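Local atomic coordinates of nucleoporin NUP82 (Saccharomyces cerevisiae, PDB entry 3PBP), a protein that serves as a structural component of the nuclear pore complex, its N-terminal domain, the part described here, interacting with the nucleoporin NUP116. Residues D242-R247 with W337-Y342; K280-F285 with L331-S336; D40-W45 with Y54-F59. The protein carries 1 engineered substitution. One frame throughout, in Å; residues are numbered along the deposited sequence.

How the contacts relate
From the N terminus, contact 3 comes first: its segments 40-45 and 54-59 close a short hairpin that forms the last two strands of a four-stranded blade of the beta-propeller. Contact 1 opens far later, at the start of helix 243-262, and contact 2 opens at 280-285. The loop after strand 323-329 then closes both in succession, with 331-336 completing contact 2 and 337-342 completing contact 1, so contact 2 is nested inside contact 1. These two touch through the K280-D340 salt bridge and Y342 beside Q282, joining the helix to a blade edge. Contact 3 lies across the domain, its centre about 50 Å from that of contact 1.

Contact 1 (D242-R247 with W337-Y342); sequences DVIVKR and WDVDNY
The first turn of helix 243-262, an excursion from the beta-propeller, presents I244, V245 and R247 to V339, Y342 and D338 of the loop between strands 323-329 and 347-355. D242 occupies the N-cap position, its OD1 accepting weakly from V245 N. At a chi1 of -66°, CG1 of I244 lies anti to the carbonyl carbon and I244 CG2 anti to the backbone N, where it sits against both methyls of V339, 3.4 Å from V339 CG2 and 3.7 Å from V339 CG1. I244 CG2 also reaches Y342 obliquely, 4.1 Å from Y342 CE1. One residue on, V245 crosses Y342 at about a right angle, and V245 CG2 meets the ring at its edge, 3.7 Å from Y342 OH. That hydroxyl has its polar partner in S334 OG; V245 adds an apolar neighbour. R247 reaches past this apolar patch with an extended chain to form a salt bridge to D338. Its guanidinium lies nearly coplanar with the carboxylate, planes 18° apart, and K251 NZ is a second, long and weak ion-pair partner of D338. A single oxygen, OD2, takes R247 NH1 on its anti lone pair and R247 NH2 in a weaker bond.

Contact 2 (K280-F285 with L331-S336); sequences KVQGPF and LEMSMS
K280 begins the approach with its backbone, K280 O passing 4.0 Å from S336 O, while its side chain leads away to a salt bridge with D340. Q282 does most of the joining. With CG anti to the carbonyl carbon (chi1 -62°) and the chain extended beyond it, the amide reaches the other segment. There Q282 NE2 donates to S334 O at 3.0 Å, 151° at the hydrogen; the donor lies in the carbonyl plane, whereas the acceptor is tilted 20° from the amide plane. OE1 accepts from N346 ND2, so each end of this buried amide has a hydrogen-bond partner. Coming from the opposite direction, M333, a selenomethionine bent at chi3, sets its CE against the amide, 3.4 Å from Q282 OE1. After G283 and the cis peptide before P284, whose carbonyl O accepts from R101 of the NUP116 chain, F285 turns its ring edge to the same selenomethionine, F285 CZ lying 3.6 Å from M333 SE. The selenium is 4.9 Å from the F285 ring centroid and close to the ring plane: an edge-on Met-aromatic contact, formed where the chain enters edge strand 286-288 of a propeller blade.

Contact 3 (D40-W45 with Y54-F59); sequences DNIIRW and YHSLNF
W45 lies across H55, its indole face over H55 CB, which comes 3.7 Å from the centroid of the six-membered ring in a CH-pi contact. The imidazole itself is slid aside, nearly parallel to the indole but barely overlapping it. A chi1 of 65°, with CG between the backbone N and the carbonyl carbon, folds the indole back over the partner strand, where W45 CZ3 also touches L57 CB at 3.7 Å. At the other end, F59 N donates to N41 O at 2.8 Å and the same oxygen sits over the F59 ring face, offset toward its rim; I43 CG1 packs 3.4 Å from F59 CE2. Four more backbone bonds pair I43 with L57 and W45 with H55, making an antiparallel beta hairpin of strands 42-47 and 55-58, the outer half of a propeller blade. On the face bearing I42, R44, S56 and N58, R44 lays its extended chain along Y54: CD makes an off-centre CH-pi contact, 4.2 Å from the Y54 ring centroid, and the guanidinium covers Y54 OH with one face, 3.6 Å from R44 CZ, the two planes 26° apart. Beside it, I42 CG2 meets S56 CB at 3.7 Å. Further out, W95 meets W45 edge-to-face, and P94 also packs on W45. Replacing W45 by an alanine removes the indole and is likely to leave H55 CB and L57 CB without their aromatic cover and to open a gap against W95. L65 N fixes N41 OD1, and the carbonyls of I12 and Q14 hold R44 NH1.

Contact 1 (D242-R247 with W337-Y342)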
loop_
_atom_site.group_PDB
_atom_site.type_symbol
_atom_site.label_atom_id
_atom_site.label_comp_id
_atom_site.label_asym_id
_atom_site.label_seq_id
_atom_site.Cartn_x
_atom_site.Cartn_y
_atom_site.Cartn_z
ATOM N N ASP A 242 24.434 -8.041 4.662
ATOM C CA ASP A 242 23.870 -7.801 5.982
ATOM C C ASP A 242 23.244 -9.101 6.490
ATOM O O ASP A 242 22.641 -9.841 5.728
ATOM C CB ASP A 242 22.791 -6.725 5.858
ATOM C CG ASP A 242 22.029 -6.502 7.144
ATOM O OD1 ASP A 242 21.590 -7.484 7.773
ATOM O OD2 ASP A 242 21.854 -5.330 7.521
ATOM N N VAL A 243 23.363 -9.376 7.779
ATOM C CA VAL A 243 22.800 -10.606 8.332
ATOM C C VAL A 243 21.282 -10.685 8.231
ATOM O O VAL A 243 20.734 -11.750 7.943
ATOM C CB VAL A 243 23.208 -10.792 9.809
ATOM C CG1 VAL A 243 22.572 -12.050 10.376
ATOM C CG2 VAL A 243 24.718 -10.879 9.912
ATOM N N ILE A 244 20.605 -9.570 8.490
ATOM C CA ILE A 244 19.147 -9.519 8.404
ATOM C C ILE A 244 18.674 -9.788 6.961
ATOM O O ILE A 244 17.693 -10.514 6.752
ATOM C CB ILE A 244 18.620 -8.156 8.890
ATOM C CG1 ILE A 244 18.923 -8.009 10.383
ATOM C CG2 ILE A 244 17.121 -8.035 8.626
ATOM C CD1 ILE A 244 18.530 -6.676 10.977
ATOM N N VAL A 245 19.378 -9.214 5.979
ATOM C CA VAL A 245 19.060 -9.413 4.567
ATOM C C VAL A 245 19.253 -10.881 4.188
ATOM O O VAL A 245 18.375 -11.500 3.575
ATOM C CB VAL A 245 19.972 -8.561 3.656
ATOM C CG1 VAL A 245 19.756 -8.938 2.192
ATOM C CG2 VAL A 245 19.676 -7.108 3.856
ATOM N N LYS A 246 20.411 -11.423 4.554
ATOM C CA LYS A 246 20.757 -12.809 4.273
ATOM C C LYS A 246 19.656 -13.742 4.776
ATOM O O LYS A 246 19.287 -14.725 4.114
ATOM C CB LYS A 246 22.077 -13.147 4.963
ATOM C CG LYS A 246 23.029 -14.003 4.137
ATOM C CD LYS A 246 24.382 -14.093 4.821
ATOM C CE LYS A 246 25.510 -14.050 3.818
ATOM N NZ LYS A 246 26.719 -13.445 4.452
ATOM N N ARG A 247 19.132 -13.429 5.953
ATOM C CA ARG A 247 18.076 -14.237 6.534
ATOM C C ARG A 247 16.822 -14.224 5.646
ATOM O O ARG A 247 16.261 -15.283 5.314
ATOM C CB ARG A 247 17.739 -13.718 7.928
ATOM C CG ARG A 247 16.731 -14.572 8.634
ATOM C CD ARG A 247 16.366 -14.008 9.972
ATOM N NE ARG A 247 15.191 -14.698 10.481
ATOM C CZ ARG A 247 14.062 -14.089 10.812
ATOM N NH1 ARG A 247 13.967 -12.768 10.689
ATOM N NH2 ARG A 247 13.030 -14.804 11.250
ATOM N N TRP A 337 9.158 -10.551 6.572
ATOM C CA TRP A 337 8.008 -10.758 7.434
ATOM C C TRP A 337 8.151 -10.145 8.821
ATOM O O TRP A 337 7.212 -9.507 9.283
ATOM C CB TRP A 337 7.735 -12.250 7.578
ATOM C CG TRP A 337 7.271 -12.957 6.328
ATOM C CD1 TRP A 337 5.987 -13.309 6.019
ATOM C CD2 TRP A 337 8.099 -13.535 5.309
ATOM N NE1 TRP A 337 5.967 -14.081 4.882
ATOM C CE2 TRP A 337 7.250 -14.235 4.428
ATOM C CE3 TRP A 337 9.476 -13.530 5.056
ATOM C CZ2 TRP A 337 7.736 -14.936 3.322
ATOM C CZ3 TRP A 337 9.956 -14.229 3.946
ATOM C CH2 TRP A 337 9.088 -14.918 3.097
ATOM N N ASP A 338 9.305 -10.339 9.476
ATOM C CA ASP A 338 9.556 -9.800 10.827
ATOM C C ASP A 338 10.139 -8.402 10.847
ATOM O O ASP A 338 9.556 -7.470 11.388
ATOM C CB ASP A 338 10.562 -10.635 11.602
ATOM C CG ASP A 338 10.441 -12.087 11.325
ATOM O OD1 ASP A 338 9.347 -12.631 11.555
ATOM O OD2 ASP A 338 11.443 -12.682 10.884
ATOM N N VAL A 339 11.330 -8.287 10.281
ATOM C CA VAL A 339 12.078 -7.040 10.251
ATOM C C VAL A 339 11.286 -5.733 10.213
ATOM O O VAL A 339 10.584 -5.449 9.240
ATOM C CB VAL A 339 13.068 -7.052 9.077
ATOM C CG1 VAL A 339 14.096 -5.970 9.271
ATOM C CG2 VAL A 339 13.726 -8.414 8.964
ATOM N N ASP A 340 11.401 -4.950 11.287
ATOM C CA ASP A 340 10.743 -3.649 11.367
ATOM C C ASP A 340 11.582 -2.666 10.578
ATOM O O ASP A 340 12.804 -2.771 10.543
ATOM C CB ASP A 340 10.674 -3.119 12.797
ATOM C CG ASP A 340 9.873 -4.000 13.712
ATOM O OD1 ASP A 340 8.792 -4.458 13.289
ATOM O OD2 ASP A 340 10.325 -4.218 14.859
ATOM N N ASN A 341 10.928 -1.697 9.961
ATOM C CA ASN A 341 11.641 -0.699 9.181
ATOM C C ASN A 341 12.653 -1.308 8.224
ATOM O O ASN A 341 13.732 -0.757 7.999
ATOM C CB ASN A 341 12.325 0.271 10.124
ATOM C CG ASN A 341 11.348 0.899 11.075
ATOM O OD1 ASN A 341 10.468 1.660 10.658
ATOM N ND2 ASN A 341 11.468 0.566 12.363
ATOM N N TYR A 342 12.300 -2.456 7.663
ATOM C CA TYR A 342 13.174 -3.096 6.712
ATOM C C TYR A 342 13.178 -2.257 5.451
ATOM O O TYR A 342 12.135 -1.863 4.927
ATOM C CB TYR A 342 12.679 -4.492 6.373
ATOM C CG TYR A 342 13.611 -5.277 5.485
ATOM C CD1 TYR A 342 14.899 -5.601 5.900
ATOM C CD2 TYR A 342 13.182 -5.760 4.257
ATOM C CE1 TYR A 342 15.732 -6.395 5.118
ATOM C CE2 TYR A 342 14.005 -6.557 3.463
ATOM C CZ TYR A 342 15.273 -6.872 3.903
ATOM O OH TYR A 342 16.061 -7.695 3.140
#

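Contact 2 (K280-F285 with L331-S336)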
loop_
_atom_site.group_PDB
_atom_site.type_symbol
_atom_site.label_atom_id
_atom_site.label_comp_id
_atom_site.label_asym_id
_atom_site.label_seq_id
_atom_site.Cartn_x
_atom_site.Cartn_y
_atom_site.Cartn_z
ATOM N N LYS A 280 5.566 -7.537 7.629
ATOM C CA LYS A 280 5.722 -6.154 8.029
ATOM C C LYS A 280 6.162 -5.284 6.863
ATOM O O LYS A 280 6.977 -5.697 6.026
ATOM C CB LYS A 280 6.716 -6.044 9.189
ATOM C CG LYS A 280 6.142 -6.518 10.500
ATOM C CD LYS A 280 7.048 -6.204 11.668
ATOM C CE LYS A 280 6.391 -6.619 12.986
ATOM N NZ LYS A 280 7.224 -6.322 14.197
ATOM N N VAL A 281 5.612 -4.076 6.820
ATOM C CA VAL A 281 5.915 -3.115 5.772
ATOM C C VAL A 281 7.384 -2.803 5.598
ATOM O O VAL A 281 8.150 -2.741 6.558
ATOM C CB VAL A 281 5.231 -1.769 6.009
ATOM C CG1 VAL A 281 4.401 -1.399 4.783
ATOM C CG2 VAL A 281 4.392 -1.823 7.264
ATOM N N GLN A 282 7.753 -2.602 4.342
ATOM C CA GLN A 282 9.107 -2.237 3.968
ATOM C C GLN A 282 9.004 -0.766 3.543
ATOM O O GLN A 282 7.924 -0.313 3.132
ATOM C CB GLN A 282 9.587 -3.091 2.795
ATOM C CG GLN A 282 9.650 -4.556 3.086
ATOM C CD GLN A 282 10.413 -5.320 2.023
ATOM O OE1 GLN A 282 11.465 -4.875 1.557
ATOM N NE2 GLN A 282 9.901 -6.488 1.644
ATOM N N GLY A 283 10.105 -0.023 3.653
ATOM C CA GLY A 283 10.079 1.380 3.280
ATOM C C GLY A 283 10.589 2.339 4.345
ATOM O O GLY A 283 10.915 1.927 5.462
ATOM N N PRO A 284 10.618 3.645 4.045
ATOM C CA PRO A 284 10.183 4.204 2.763
ATOM C C PRO A 284 11.113 3.895 1.609
ATOM O O PRO A 284 12.310 3.681 1.788
ATOM C CB PRO A 284 10.117 5.716 3.022
ATOM C CG PRO A 284 10.679 5.913 4.429
ATOM C CD PRO A 284 11.394 4.642 4.792
ATOM N N PHE A 285 10.541 3.868 0.415
ATOM C CA PHE A 285 11.311 3.634 -0.772
ATOM C C PHE A 285 12.046 4.926 -1.064
ATOM O O PHE A 285 11.587 6.019 -0.736
ATOM C CB PHE A 285 10.407 3.322 -1.962
ATOM C CG PHE A 285 10.139 1.870 -2.162
ATOM C CD1 PHE A 285 9.405 1.151 -1.232
ATOM C CD2 PHE A 285 10.614 1.223 -3.285
ATOM C CE1 PHE A 285 9.149 -0.194 -1.420
ATOM C CE2 PHE A 285 10.369 -0.127 -3.485
ATOM C CZ PHE A 285 9.635 -0.839 -2.552
ATOM N N LEU A 331 15.929 -2.000 -8.345
ATOM C CA LEU A 331 16.476 -3.070 -7.523
ATOM C C LEU A 331 15.450 -4.141 -7.219
ATOM O O LEU A 331 14.250 -3.874 -7.192
ATOM C CB LEU A 331 17.041 -2.501 -6.235
ATOM C CG LEU A 331 18.105 -1.439 -6.502
ATOM C CD1 LEU A 331 18.802 -1.085 -5.201
ATOM C CD2 LEU A 331 19.101 -1.959 -7.511
ATOM N N GLU A 332 15.916 -5.364 -7.019
ATOM C CA GLU A 332 15.009 -6.459 -6.711
ATOM C C GLU A 332 14.809 -6.546 -5.191
ATOM O O GLU A 332 15.779 -6.667 -4.422
ATOM C CB GLU A 332 15.586 -7.770 -7.243
ATOM C CG GLU A 332 14.640 -8.950 -7.170
ATOM C CD GLU A 332 13.370 -8.734 -7.962
ATOM O OE1 GLU A 332 13.467 -8.395 -9.161
ATOM O OE2 GLU A 332 12.276 -8.908 -7.380
HETATM N N MSE A 333 13.559 -6.463 -4.750
HETATM C CA MSE A 333 13.282 -6.545 -3.328
HETATM C C MSE A 333 13.361 -7.987 -2.874
HETATM O O MSE A 333 13.282 -8.921 -3.676
HETATM C CB MSE A 333 11.871 -6.065 -3.006
HETATM C CG MSE A 333 11.540 -4.625 -3.333
HETATM SE SE MSE A 333 9.585 -4.355 -3.131
HETATM C CE MSE A 333 9.484 -4.426 -1.184
ATOM N N SER A 334 13.510 -8.157 -1.567
ATOM C CA SER A 334 13.527 -9.476 -0.974
ATOM C C SER A 334 12.295 -9.475 -0.090
ATOM O O SER A 334 11.865 -8.424 0.409
ATOM C CB SER A 334 14.759 -9.685 -0.105
ATOM O OG SER A 334 14.672 -8.926 1.092
HETATM N N MSE A 335 11.702 -10.642 0.079
HETATM C CA MSE A 335 10.535 -10.749 0.926
HETATM C C MSE A 335 10.941 -10.558 2.388
HETATM O O MSE A 335 12.059 -10.888 2.778
HETATM C CB MSE A 335 9.886 -12.104 0.709
HETATM C CG MSE A 335 9.169 -12.163 -0.605
HETATM SE SE MSE A 335 8.552 -13.919 -1.093
HETATM C CE MSE A 335 7.395 -14.290 0.357
ATOM N N SER A 336 10.035 -10.009 3.189
ATOM C CA SER A 336 10.316 -9.768 4.593
ATOM C C SER A 336 9.043 -9.894 5.425
ATOM O O SER A 336 7.983 -9.409 5.039
ATOM C CB SER A 336 10.925 -8.377 4.763
ATOM O OG SER A 336 11.261 -8.133 6.115
#

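Contact 3 (D40-W45 with Y54-F59)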
loop_
_atom_site.group_PDB
_atom_site.type_symbol
_atom_site.label_atom_id
_atom_site.label_comp_id
_atom_site.label_asym_id
_atom_site.label_seq_id
_atom_site.Cartn_x
_atom_site.Cartn_y
_atom_site.Cartn_z
ATOM N N ASP A 40 -30.457 1.414 -10.369
ATOM C CA ASP A 40 -31.655 1.178 -9.560
ATOM C C ASP A 40 -31.558 -0.098 -8.746
ATOM O O ASP A 40 -32.537 -0.825 -8.596
ATOM C CB ASP A 40 -32.912 1.098 -10.429
ATOM C CG ASP A 40 -33.243 2.419 -11.099
ATOM O OD1 ASP A 40 -32.982 3.480 -10.467
ATOM O OD2 ASP A 40 -33.775 2.391 -12.243
ATOM N N ASN A 41 -30.379 -0.362 -8.213
ATOM C CA ASN A 41 -30.161 -1.559 -7.414
ATOM C C ASN A 41 -30.408 -2.845 -8.185
ATOM O O ASN A 41 -30.841 -3.845 -7.615
ATOM C CB ASN A 41 -31.027 -1.536 -6.158
ATOM C CG ASN A 41 -30.717 -0.350 -5.271
ATOM O OD1 ASN A 41 -29.575 -0.147 -4.851
ATOM N ND2 ASN A 41 -31.731 0.442 -4.979
ATOM N N ILE A 42 -30.134 -2.806 -9.486
ATOM C CA ILE A 42 -30.281 -3.986 -10.320
ATOM C C ILE A 42 -28.996 -4.187 -11.123
ATOM O O ILE A 42 -28.423 -3.224 -11.652
ATOM C CB ILE A 42 -31.454 -3.868 -11.332
ATOM C CG1 ILE A 42 -32.751 -3.459 -10.615
ATOM C CG2 ILE A 42 -31.646 -5.222 -12.046
ATOM C CD1 ILE A 42 -33.881 -3.126 -11.551
ATOM N N ILE A 43 -28.547 -5.438 -11.203
ATOM C CA ILE A 43 -27.355 -5.766 -11.955
ATOM C C ILE A 43 -27.772 -6.263 -13.327
ATOM O O ILE A 43 -28.611 -7.152 -13.451
ATOM C CB ILE A 43 -26.541 -6.889 -11.284
ATOM C CG1 ILE A 43 -26.170 -6.493 -9.852
ATOM C CG2 ILE A 43 -25.289 -7.175 -12.100
ATOM C CD1 ILE A 43 -25.494 -7.614 -9.035
ATOM N N ARG A 44 -27.204 -5.664 -14.362
ATOM C CA ARG A 44 -27.469 -6.103 -15.722
ATOM C C ARG A 44 -26.141 -6.627 -16.265
ATOM O O ARG A 44 -25.102 -5.989 -16.102
ATOM C CB ARG A 44 -27.942 -4.951 -16.587
ATOM C CG ARG A 44 -29.345 -4.536 -16.326
ATOM C CD ARG A 44 -29.775 -3.494 -17.343
ATOM N NE ARG A 44 -31.124 -3.009 -17.071
ATOM C CZ ARG A 44 -31.712 -2.003 -17.712
ATOM N NH1 ARG A 44 -31.069 -1.358 -18.677
ATOM N NH2 ARG A 44 -32.940 -1.632 -17.374
ATOM N N TRP A 45 -26.163 -7.799 -16.889
ATOM C CA TRP A 45 -24.945 -8.368 -17.441
ATOM C C TRP A 45 -25.234 -8.895 -18.829
ATOM O O TRP A 45 -26.262 -9.515 -19.059
ATOM C CB TRP A 45 -24.409 -9.472 -16.522
ATOM C CG TRP A 45 -25.288 -10.689 -16.370
ATOM C CD1 TRP A 45 -25.191 -11.861 -17.061
ATOM C CD2 TRP A 45 -26.346 -10.872 -15.425
ATOM N NE1 TRP A 45 -26.111 -12.765 -16.600
ATOM C CE2 TRP A 45 -26.836 -12.185 -15.595
ATOM C CE3 TRP A 45 -26.925 -10.055 -14.443
ATOM C CZ2 TRP A 45 -27.884 -12.701 -14.824
ATOM C CZ3 TRP A 45 -27.973 -10.573 -13.673
ATOM C CH2 TRP A 45 -28.437 -11.881 -13.868
ATOM N N TYR A 54 -29.884 -9.323 -22.520
ATOM C CA TYR A 54 -29.145 -9.123 -21.284
ATOM C C TYR A 54 -29.983 -9.716 -20.156
ATOM O O TYR A 54 -31.134 -10.091 -20.368
ATOM C CB TYR A 54 -28.874 -7.632 -21.047
ATOM C CG TYR A 54 -30.081 -6.810 -20.666
ATOM C CD1 TYR A 54 -30.630 -6.881 -19.381
ATOM C CD2 TYR A 54 -30.672 -5.947 -21.587
ATOM C CE1 TYR A 54 -31.736 -6.110 -19.031
ATOM C CE2 TYR A 54 -31.775 -5.172 -21.246
ATOM C CZ TYR A 54 -32.300 -5.256 -19.973
ATOM O OH TYR A 54 -33.378 -4.467 -19.650
ATOM N N HIS A 55 -29.415 -9.815 -18.965
ATOM C CA HIS A 55 -30.156 -10.381 -17.861
ATOM C C HIS A 55 -30.066 -9.478 -16.656
ATOM O O HIS A 55 -29.230 -8.584 -16.617
ATOM C CB HIS A 55 -29.632 -11.776 -17.556
ATOM C CG HIS A 55 -29.559 -12.655 -18.764
ATOM N ND1 HIS A 55 -28.593 -12.498 -19.737
ATOM C CD2 HIS A 55 -30.370 -13.649 -19.196
ATOM C CE1 HIS A 55 -28.814 -13.357 -20.718
ATOM N NE2 HIS A 55 -29.886 -14.066 -20.414
ATOM N N SER A 56 -30.943 -9.698 -15.679
ATOM C CA SER A 56 -30.976 -8.868 -14.483
ATOM C C SER A 56 -31.153 -9.616 -13.175
ATOM O O SER A 56 -31.646 -10.747 -13.131
ATOM C CB SER A 56 -32.094 -7.850 -14.597
ATOM O OG SER A 56 -31.955 -7.124 -15.791
ATOM N N LEU A 57 -30.738 -8.956 -12.104
ATOM C CA LEU A 57 -30.845 -9.498 -10.767
ATOM C C LEU A 57 -30.993 -8.314 -9.840
ATOM O O LEU A 57 -30.012 -7.689 -9.462
ATOM C CB LEU A 57 -29.596 -10.283 -10.388
ATOM C CG LEU A 57 -29.599 -10.714 -8.920
ATOM C CD1 LEU A 57 -30.804 -11.621 -8.676
ATOM C CD2 LEU A 57 -28.291 -11.427 -8.576
ATOM N N ASN A 58 -32.233 -8.001 -9.491
ATOM C CA ASN A 58 -32.534 -6.894 -8.600
ATOM C C ASN A 58 -32.098 -7.277 -7.198
ATOM O O ASN A 58 -32.523 -8.304 -6.672
ATOM C CB ASN A 58 -34.034 -6.601 -8.609
ATOM C CG ASN A 58 -34.388 -5.396 -7.790
ATOM O OD1 ASN A 58 -34.238 -5.400 -6.567
ATOM N ND2 ASN A 58 -34.847 -4.339 -8.457
ATOM N N PHE A 59 -31.250 -6.454 -6.588
ATOM C CA PHE A 59 -30.764 -6.750 -5.249
ATOM C C PHE A 59 -31.226 -5.773 -4.176
ATOM O O PHE A 59 -30.675 -5.771 -3.077
ATOM C CB PHE A 59 -29.228 -6.857 -5.260
ATOM C CG PHE A 59 -28.525 -5.617 -5.752
ATOM C CD1 PHE A 59 -28.247 -4.566 -4.885
ATOM C CD2 PHE A 59 -28.132 -5.502 -7.086
ATOM C CE1 PHE A 59 -27.584 -3.420 -5.337
ATOM C CE2 PHE A 59 -27.470 -4.359 -7.547
ATOM C CZ PHE A 59 -27.197 -3.320 -6.671
#